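Local coordinates for protein interpain A (Prevotella intermedia, PDB 3BB7) that probably acts as a cysteine protease of the peptidase C10 family, held here as its proform with the prodomain still joined to the catalytic domain, at residues A[29-34]-A[67-72]; A[59-64]-A[306-311]. The protein carries 1 engineered substitution. All blocks are in the same frame, centred on the assembly; numbering follows the deposited sequence.

Contact 1 of 2, residues A[29-34]-A[67-72]. Unlike the reference sequence in segment 67-72: Ser68 (reference Asn).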
ATOM      1  N   ASP A  29      -3.503 -25.552  -9.160  1.00 12.39           N
ATOM      2  CA  ASP A  29      -2.297 -26.354  -9.085  1.00 14.35           C
ATOM      3  C   ASP A  29      -2.205 -27.088  -7.770  1.00 13.73           C
ATOM      4  O   ASP A  29      -2.535 -26.532  -6.731  1.00 14.56           O
ATOM      5  CB  ASP A  29      -1.061 -25.488  -9.204  1.00 15.02           C
ATOM      6  CG  ASP A  29       0.104 -26.270  -9.722  1.00 18.05           C
ATOM      7  OD1 ASP A  29       0.734 -27.046  -8.909  1.00 19.46           O
ATOM      8  OD2 ASP A  29       0.330 -26.149 -10.959  1.00 18.15           O
ATOM      9  N   ASP A  30      -1.716 -28.326  -7.799  1.00 13.76           N
ATOM     10  CA  ASP A  30      -1.604 -29.092  -6.576  1.00 14.42           C
ATOM     11  C   ASP A  30      -0.675 -28.443  -5.563  1.00 13.88           C
ATOM     12  O   ASP A  30      -0.822 -28.690  -4.369  1.00 14.61           O
ATOM     13  CB  ASP A  30      -1.162 -30.505  -6.895  1.00 15.88           C
ATOM     14  CG  ASP A  30      -2.306 -31.336  -7.450  1.00 18.30           C
ATOM     15  OD1 ASP A  30      -3.105 -31.864  -6.636  1.00 21.79           O
ATOM     16  OD2 ASP A  30      -2.442 -31.440  -8.702  1.00 17.76           O
ATOM     17  N   LEU A  31       0.255 -27.618  -6.038  1.00 13.35           N
ATOM     18  CA  LEU A  31       1.267 -26.996  -5.183  1.00 13.80           C
ATOM     19  C   LEU A  31       0.942 -25.593  -4.693  1.00 13.62           C
ATOM     20  O   LEU A  31       1.764 -24.973  -4.005  1.00 14.83           O
ATOM     21  CB  LEU A  31       2.609 -26.967  -5.914  1.00 14.00           C
ATOM     22  CG  LEU A  31       3.183 -28.350  -6.245  1.00 15.43           C
ATOM     23  CD1 LEU A  31       4.324 -28.276  -7.262  1.00 18.06           C
ATOM     24  CD2 LEU A  31       3.671 -29.031  -4.976  1.00 16.62           C
ATOM     25  N   ALA A  32      -0.244 -25.101  -5.034  1.00 13.04           N
ATOM     26  CA  ALA A  32      -0.688 -23.773  -4.598  1.00 13.14           C
ATOM     27  C   ALA A  32      -2.055 -23.848  -3.933  1.00 12.64           C
ATOM     28  O   ALA A  32      -2.894 -24.648  -4.333  1.00 13.05           O
ATOM     29  CB  ALA A  32      -0.780 -22.840  -5.786  1.00 13.05           C
ATOM     30  N   PRO A  33      -2.301 -22.974  -2.935  1.00 12.70           N
ATOM     31  CA  PRO A  33      -3.670 -22.904  -2.409  1.00 12.74           C
ATOM     32  C   PRO A  33      -4.581 -22.315  -3.476  1.00 12.47           C
ATOM     33  O   PRO A  33      -4.143 -21.452  -4.246  1.00 12.78           O
ATOM     34  CB  PRO A  33      -3.558 -21.938  -1.235  1.00 12.82           C
ATOM     35  CG  PRO A  33      -2.336 -21.134  -1.513  1.00 13.53           C
ATOM     36  CD  PRO A  33      -1.394 -21.998  -2.293  1.00 13.16           C
ATOM     37  N   GLU A  34      -5.834 -22.767  -3.527  1.00 11.92           N
ATOM     38  CA  GLU A  34      -6.725 -22.364  -4.594  1.00 12.83           C
ATOM     39  C   GLU A  34      -7.077 -20.870  -4.506  1.00 12.20           C
ATOM     40  O   GLU A  34      -6.947 -20.138  -5.470  1.00 13.38           O
ATOM     41  CB  GLU A  34      -7.994 -23.188  -4.530  1.00 12.17           C
ATOM     42  CG  GLU A  34      -8.889 -22.951  -5.734  1.00 12.20           C
ATOM     43  CD  GLU A  34     -10.131 -23.810  -5.767  1.00 13.71           C
ATOM     44  OE1 GLU A  34     -10.820 -23.980  -4.722  1.00 15.91           O
ATOM     45  OE2 GLU A  34     -10.434 -24.288  -6.881  1.00 14.44           O
ATOM     46  N   LYS A  67       8.157 -25.456 -10.606  1.00 11.10           N
ATOM     47  CA  LYS A  67       9.482 -25.833 -11.132  1.00 12.68           C
ATOM     48  C   LYS A  67      10.282 -26.617 -10.096  1.00 12.78           C
ATOM     49  O   LYS A  67      10.966 -27.595 -10.443  1.00 12.05           O
ATOM     50  CB  LYS A  67      10.259 -24.574 -11.501  1.00 11.28           C
ATOM     51  CG  LYS A  67      11.744 -24.839 -11.828  1.00 13.09           C
ATOM     52  CD  LYS A  67      12.415 -23.735 -12.651  1.00 15.01           C
ATOM     53  CE  LYS A  67      12.446 -22.399 -11.993  1.00 19.18           C
ATOM     54  NZ  LYS A  67      13.114 -21.398 -12.935  1.00 21.65           N
ATOM     55  N   SER A  68      10.203 -26.159  -8.845  1.00 14.75           N
ATOM     56  CA  SER A  68      10.978 -26.730  -7.737  1.00 18.03           C
ATOM     57  C   SER A  68      10.205 -27.859  -7.032  1.00 19.44           C
ATOM     58  O   SER A  68      10.746 -28.541  -6.134  1.00 20.13           O
ATOM     59  CB  SER A  68      11.399 -25.632  -6.754  1.00 18.26           C
ATOM     60  OG  SER A  68      12.352 -24.710  -7.337  1.00 21.78           O
ATOM     61  N   ASN A  69       8.968 -28.097  -7.470  1.00 20.22           N
ATOM     62  CA  ASN A  69       8.100 -29.142  -6.909  1.00 21.54           C
ATOM     63  C   ASN A  69       7.967 -29.017  -5.394  1.00 21.64           C
ATOM     64  O   ASN A  69       8.027 -30.014  -4.658  1.00 21.93           O
ATOM     65  CB  ASN A  69       8.629 -30.527  -7.275  1.00 22.35           C
ATOM     66  CG  ASN A  69       7.547 -31.567  -7.312  1.00 24.31           C
ATOM     67  OD1 ASN A  69       6.455 -31.343  -7.853  1.00 25.34           O
ATOM     68  ND2 ASN A  69       7.854 -32.745  -6.762  1.00 27.43           N
ATOM     69  N   LYS A  70       7.795 -27.786  -4.930  1.00 20.75           N
ATOM     70  CA  LYS A  70       7.695 -27.498  -3.509  1.00 22.13           C
ATOM     71  C   LYS A  70       6.381 -26.778  -3.282  1.00 20.94           C
ATOM     72  O   LYS A  70       6.158 -25.709  -3.867  1.00 20.80           O
ATOM     73  CB  LYS A  70       8.859 -26.609  -3.077  1.00 22.31           C
ATOM     74  CG  LYS A  70       8.672 -25.824  -1.750  1.00 27.14           C
ATOM     75  CD  LYS A  70       9.202 -26.566  -0.511  1.00 31.69           C
ATOM     76  CE  LYS A  70       8.089 -27.233   0.306  1.00 33.30           C
ATOM     77  NZ  LYS A  70       7.155 -26.252   0.942  1.00 34.36           N
ATOM     78  N   PRO A  71       5.523 -27.329  -2.412  1.00 20.38           N
ATOM     79  CA  PRO A  71       4.243 -26.676  -2.169  1.00 20.16           C
ATOM     80  C   PRO A  71       4.416 -25.296  -1.563  1.00 19.39           C
ATOM     81  O   PRO A  71       5.331 -25.064  -0.749  1.00 19.06           O
ATOM     82  CB  PRO A  71       3.555 -27.596  -1.148  1.00 20.12           C
ATOM     83  CG  PRO A  71       4.286 -28.887  -1.202  1.00 21.49           C
ATOM     84  CD  PRO A  71       5.681 -28.565  -1.626  1.00 20.97           C
ATOM     85  N   LEU A  72       3.551 -24.366  -1.960  1.00 18.76           N
ATOM     86  CA  LEU A  72       3.575 -23.033  -1.379  1.00 18.10           C
ATOM     87  C   LEU A  72       3.089 -23.106   0.062  1.00 18.92           C
ATOM     88  O   LEU A  72       2.196 -23.891   0.391  1.00 19.01           O
ATOM     89  CB  LEU A  72       2.734 -22.030  -2.195  1.00 16.94           C
ATOM     90  CG  LEU A  72       3.281 -21.678  -3.581  1.00 15.56           C
ATOM     91  CD1 LEU A  72       2.196 -21.007  -4.427  1.00 17.10           C
ATOM     92  CD2 LEU A  72       4.531 -20.759  -3.476  1.00 15.18           C
TER
HETATM   93  O   HOH W   1       0.111 -24.878  -1.211  1.00 20.44           O

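Contact 2 of 2, residues A[59-64]-A[306-311]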
ATOM      1  N   ASP A  59       2.187 -14.891  -9.901  1.00 11.46           N
ATOM      2  CA  ASP A  59       2.605 -15.684 -11.062  1.00 12.72           C
ATOM      3  C   ASP A  59       4.024 -16.242 -10.862  1.00 11.78           C
ATOM      4  O   ASP A  59       4.247 -17.428 -11.099  1.00 12.60           O
ATOM      5  CB  ASP A  59       2.494 -14.848 -12.348  1.00 13.09           C
ATOM      6  CG  ASP A  59       2.985 -15.597 -13.555  1.00 16.47           C
ATOM      7  OD1 ASP A  59       4.167 -15.401 -13.906  1.00 19.86           O
ATOM      8  OD2 ASP A  59       2.200 -16.396 -14.125  1.00 20.61           O
ATOM      9  N   GLU A  60       4.960 -15.404 -10.379  1.00 12.59           N
ATOM     10  CA  GLU A  60       6.340 -15.804 -10.140  1.00 12.76           C
ATOM     11  C   GLU A  60       6.418 -16.920  -9.102  1.00 12.57           C
ATOM     12  O   GLU A  60       7.107 -17.927  -9.304  1.00 12.40           O
ATOM     13  CB  GLU A  60       7.119 -14.579  -9.666  1.00 13.40           C
ATOM     14  CG  GLU A  60       8.599 -14.790  -9.457  1.00 16.30           C
ATOM     15  CD  GLU A  60       9.248 -13.515  -8.961  1.00 19.92           C
ATOM     16  OE1 GLU A  60       9.882 -12.792  -9.780  1.00 21.88           O
ATOM     17  OE2 GLU A  60       9.098 -13.228  -7.758  1.00 21.20           O
ATOM     18  N   VAL A  61       5.708 -16.773  -7.988  1.00 12.30           N
ATOM     19  CA  VAL A  61       5.850 -17.820  -6.949  1.00 12.01           C
ATOM     20  C   VAL A  61       5.204 -19.137  -7.317  1.00 10.96           C
ATOM     21  O   VAL A  61       5.733 -20.207  -6.987  1.00 11.38           O
ATOM     22  CB  VAL A  61       5.400 -17.379  -5.518  1.00 11.74           C
ATOM     23  CG1 VAL A  61       6.213 -16.163  -5.078  1.00 13.04           C
ATOM     24  CG2 VAL A  61       3.916 -17.106  -5.402  1.00 12.35           C
ATOM     25  N   ILE A  62       4.077 -19.067  -8.016  1.00  9.81           N
ATOM     26  CA  ILE A  62       3.438 -20.277  -8.445  1.00 10.43           C
ATOM     27  C   ILE A  62       4.336 -21.017  -9.462  1.00  9.92           C
ATOM     28  O   ILE A  62       4.546 -22.247  -9.352  1.00 10.65           O
ATOM     29  CB  ILE A  62       2.001 -20.032  -9.000  1.00  9.08           C
ATOM     30  CG1 ILE A  62       1.088 -19.546  -7.866  1.00 11.51           C
ATOM     31  CG2 ILE A  62       1.434 -21.322  -9.617  1.00 11.11           C
ATOM     32  CD1 ILE A  62      -0.326 -19.155  -8.280  1.00 11.42           C
ATOM     33  N   THR A  63       4.867 -20.298 -10.448  1.00  9.82           N
ATOM     34  CA  THR A  63       5.732 -20.957 -11.415  1.00 10.92           C
ATOM     35  C   THR A  63       6.999 -21.511 -10.741  1.00 10.25           C
ATOM     36  O   THR A  63       7.437 -22.621 -11.051  1.00  9.23           O
ATOM     37  CB  THR A  63       6.044 -20.067 -12.623  1.00 10.87           C
ATOM     38  OG1 THR A  63       6.770 -18.922 -12.214  1.00 16.29           O
ATOM     39  CG2 THR A  63       4.745 -19.622 -13.292  1.00 10.87           C
ATOM     40  N   ASN A  64       7.547 -20.779  -9.776  1.00 10.94           N
ATOM     41  CA  ASN A  64       8.730 -21.280  -9.107  1.00 11.24           C
ATOM     42  C   ASN A  64       8.424 -22.518  -8.246  1.00 11.07           C
ATOM     43  O   ASN A  64       9.206 -23.469  -8.215  1.00 11.47           O
ATOM     44  CB  ASN A  64       9.312 -20.188  -8.199  0.50 11.52           C
ATOM     45  CG  ASN A  64      10.530 -20.663  -7.397  0.50 13.80           C
ATOM     46  OD1 ASN A  64      10.415 -21.020  -6.216  0.50 16.03           O
ATOM     47  ND2 ASN A  64      11.697 -20.662  -8.034  0.50 15.03           N
ATOM     48  N   SER A 306      13.903 -10.614  -8.339  1.00 23.45           N
ATOM     49  CA  SER A 306      12.545 -11.159  -8.459  1.00 21.50           C
ATOM     50  C   SER A 306      11.508 -10.109  -8.070  1.00 20.06           C
ATOM     51  O   SER A 306      11.815  -9.150  -7.387  1.00 19.97           O
ATOM     52  CB  SER A 306      12.379 -12.345  -7.510  1.00 22.01           C
ATOM     53  OG  SER A 306      12.567 -11.953  -6.155  1.00 22.09           O
ATOM     54  N   PHE A 307      10.267 -10.303  -8.490  1.00 18.49           N
ATOM     55  CA  PHE A 307       9.184  -9.452  -7.996  1.00 17.93           C
ATOM     56  C   PHE A 307       8.994  -9.588  -6.494  1.00 17.43           C
ATOM     57  O   PHE A 307       8.647  -8.626  -5.831  1.00 16.95           O
ATOM     58  CB  PHE A 307       7.868  -9.813  -8.695  1.00 18.73           C
ATOM     59  CG  PHE A 307       7.843  -9.455 -10.150  1.00 19.67           C
ATOM     60  CD1 PHE A 307       7.655  -8.134 -10.541  1.00 19.64           C
ATOM     61  CD2 PHE A 307       8.015 -10.436 -11.123  1.00 22.31           C
ATOM     62  CE1 PHE A 307       7.646  -7.795 -11.886  1.00 22.21           C
ATOM     63  CE2 PHE A 307       7.991 -10.110 -12.470  1.00 21.69           C
ATOM     64  CZ  PHE A 307       7.808  -8.788 -12.849  1.00 21.72           C
ATOM     65  N   THR A 308       9.191 -10.791  -5.946  1.00 17.63           N
ATOM     66  CA  THR A 308       8.914 -11.026  -4.505  1.00 17.98           C
ATOM     67  C   THR A 308       9.952 -10.432  -3.577  1.00 17.80           C
ATOM     68  O   THR A 308       9.722 -10.271  -2.373  1.00 18.73           O
ATOM     69  CB  THR A 308       8.760 -12.516  -4.146  1.00 18.52           C
ATOM     70  OG1 THR A 308       9.934 -13.232  -4.563  1.00 18.58           O
ATOM     71  CG2 THR A 308       7.555 -13.103  -4.803  1.00 18.80           C
ATOM     72  N   ALA A 309      11.115 -10.109  -4.128  1.00 17.72           N
ATOM     73  CA  ALA A 309      12.143  -9.476  -3.333  1.00 18.71           C
ATOM     74  C   ALA A 309      11.712  -8.055  -2.960  1.00 18.18           C
ATOM     75  O   ALA A 309      12.204  -7.479  -1.993  1.00 20.08           O
ATOM     76  CB  ALA A 309      13.440  -9.453  -4.117  1.00 19.55           C
ATOM     77  N   GLU A 310      10.768  -7.503  -3.718  1.00 16.60           N
ATOM     78  CA  GLU A 310      10.318  -6.107  -3.536  1.00 17.19           C
ATOM     79  C   GLU A 310       9.240  -6.007  -2.456  1.00 15.78           C
ATOM     80  O   GLU A 310       8.093  -5.589  -2.721  1.00 16.43           O
ATOM     81  CB  GLU A 310       9.841  -5.554  -4.886  1.00 16.83           C
ATOM     82  CG  GLU A 310      10.913  -5.714  -5.987  1.00 19.55           C
ATOM     83  CD  GLU A 310      10.385  -5.471  -7.381  1.00 24.81           C
ATOM     84  OE1 GLU A 310       9.154  -5.303  -7.552  1.00 24.62           O
ATOM     85  OE2 GLU A 310      11.220  -5.463  -8.328  1.00 27.02           O
ATOM     86  N   GLN A 311       9.622  -6.363  -1.226  1.00 15.76           N
ATOM     87  CA  GLN A 311       8.683  -6.340  -0.098  1.00 13.78           C
ATOM     88  C   GLN A 311       9.356  -5.782   1.132  1.00 13.89           C
ATOM     89  O   GLN A 311      10.204  -6.437   1.743  1.00 15.19           O
ATOM     90  CB  GLN A 311       8.152  -7.736   0.223  1.00 13.72           C
ATOM     91  CG  GLN A 311       7.263  -8.328  -0.848  1.00 14.13           C
ATOM     92  CD  GLN A 311       6.787  -9.706  -0.452  1.00 12.79           C
ATOM     93  OE1 GLN A 311       5.876  -9.854   0.385  1.00 13.26           O
ATOM     94  NE2 GLN A 311       7.384 -10.728  -1.050  1.00 13.66           N
TER

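Contact 1 of 2, residues A[29-34]-A[67-72]
Leu31 and Leu72 meet through their backbones: Leu72 N donates to Leu31 O at 2.8 Å in an almost straight bond, 176° at the hydrogen. This is the one hydrogen bond made directly between 29-34 and 67-72, and it ties a type I turn, Asp29 to Ala32, to the extended residues that follow helix 49-68. That helix stops in a Schellman motif with Asn69, at positive phi, as its C-prime residue; the chain then swings round so that Pro71 comes alongside Leu31, their CA atoms 4.2 Å apart. The same carbonyl has further company. Pro71 CA brings a CA-H...O contact to Leu31 O, and a water donates to Leu72 O and, more weakly, to Leu31 O.

The Leu31 side chain does most of the covering. Its chi1 of -63° sets CG anti to its own carbonyl carbon, and beyond CG the two methyls part to different partners. CD2 lies against the Pro71 ring, 3.8 Å from Pro71 CG, whereas Leu31 CD1 reaches Asn69 OD1 at 3.8 Å, the two side chains crossing at about a right angle. On the far side of the backbone bond, Leu72 CD1 rests on the methyl of Ala32 (Leu72 CD1 to Ala32 CB, 3.8 Å), and Pro33 CD comes up to Leu72 CB. Leu72 also packs on Val61, Ile62 and Ala65 of the helix and on Leu298.

Each segment also has a side-chain bond of its own. Asp29 OD1 takes Leu31 N on its anti lone pair, and Lys70 NZ curls over to the next residue's carbonyl, Pro71 O, in the carbonyl plane. The arrangement joins, at the surface, an Asx turn between strands 23-26 and 35-39, in the inhibitor-like part, to the Schellman-terminated end of helix 49-68.

Contact 2 of 2, residues A[59-64]-A[306-311]
Glu60, on a regular turn of helix 49-68, points at the type I turn that runs from Phe307 to Glu310, with the CA atoms of Glu60 and Phe307 7.3 Å apart. Its carboxylate grips two successive backbone amides: Phe307 N gives to Glu60 OE1 at 2.8 Å, and Thr308 N to Glu60 OE2 at 3.0 Å. Both oxygens use their syn lone pairs, so the pair of bonds holds the carboxylate against rotation. An extended chain, with CG anti to the backbone N (chi1 -176°) and CD anti beyond it, carries the acid straight out to the turn. Ser306 CB closes on both oxygens, while Phe307 CD2 lies 3.3 Å from Glu60 OE1, with the ring plane turned 41° from the carboxylate. The two N-H dipoles would probably favour the charged form of the acid.

Beside this, Val61 CG1 presses on Thr308 CG2 at 3.4 Å, a tight methyl-methyl contact. The hydroxyls of Ser306 and Thr308 have their main partners earlier in the same loop, Asn303 O and Asn300 O. Just past the turn, Gln311 NE2 donates to Thr308 O, and also to Leu299 O.

Helix 49-68 also reaches this turn from its preceding turns: Trp53 NE1 bonds to Phe307 O, and Ala57 touches Thr308. Thus the helix lies against the connection between 292-294 and 312-315, both strands of the large antiparallel sheet.

Overall arrangement
Both contacts use helix 49-68: contact 2 takes a turn near its C-terminal end, contact 1 the chain leaving it. Their centres are about 13 Å apart, and they touch directly, Leu72 CD2 lying 3.8 Å from Val61 O and Leu72 CD1 3.9 Å from Ile62 CG1. Contact 1 is superficial, about 27 Å from the centre of the chain and away from the active site. Contact 2 is buried and closer in, about 17 Å from that centre, with the Phe307 side chain about 6 Å from that of His267, the predicted proton acceptor. Glu310, in the same loop, hydrogen-bonds His267 NE2. The predicted nucleophile position holds Ala116, an engineered replacement.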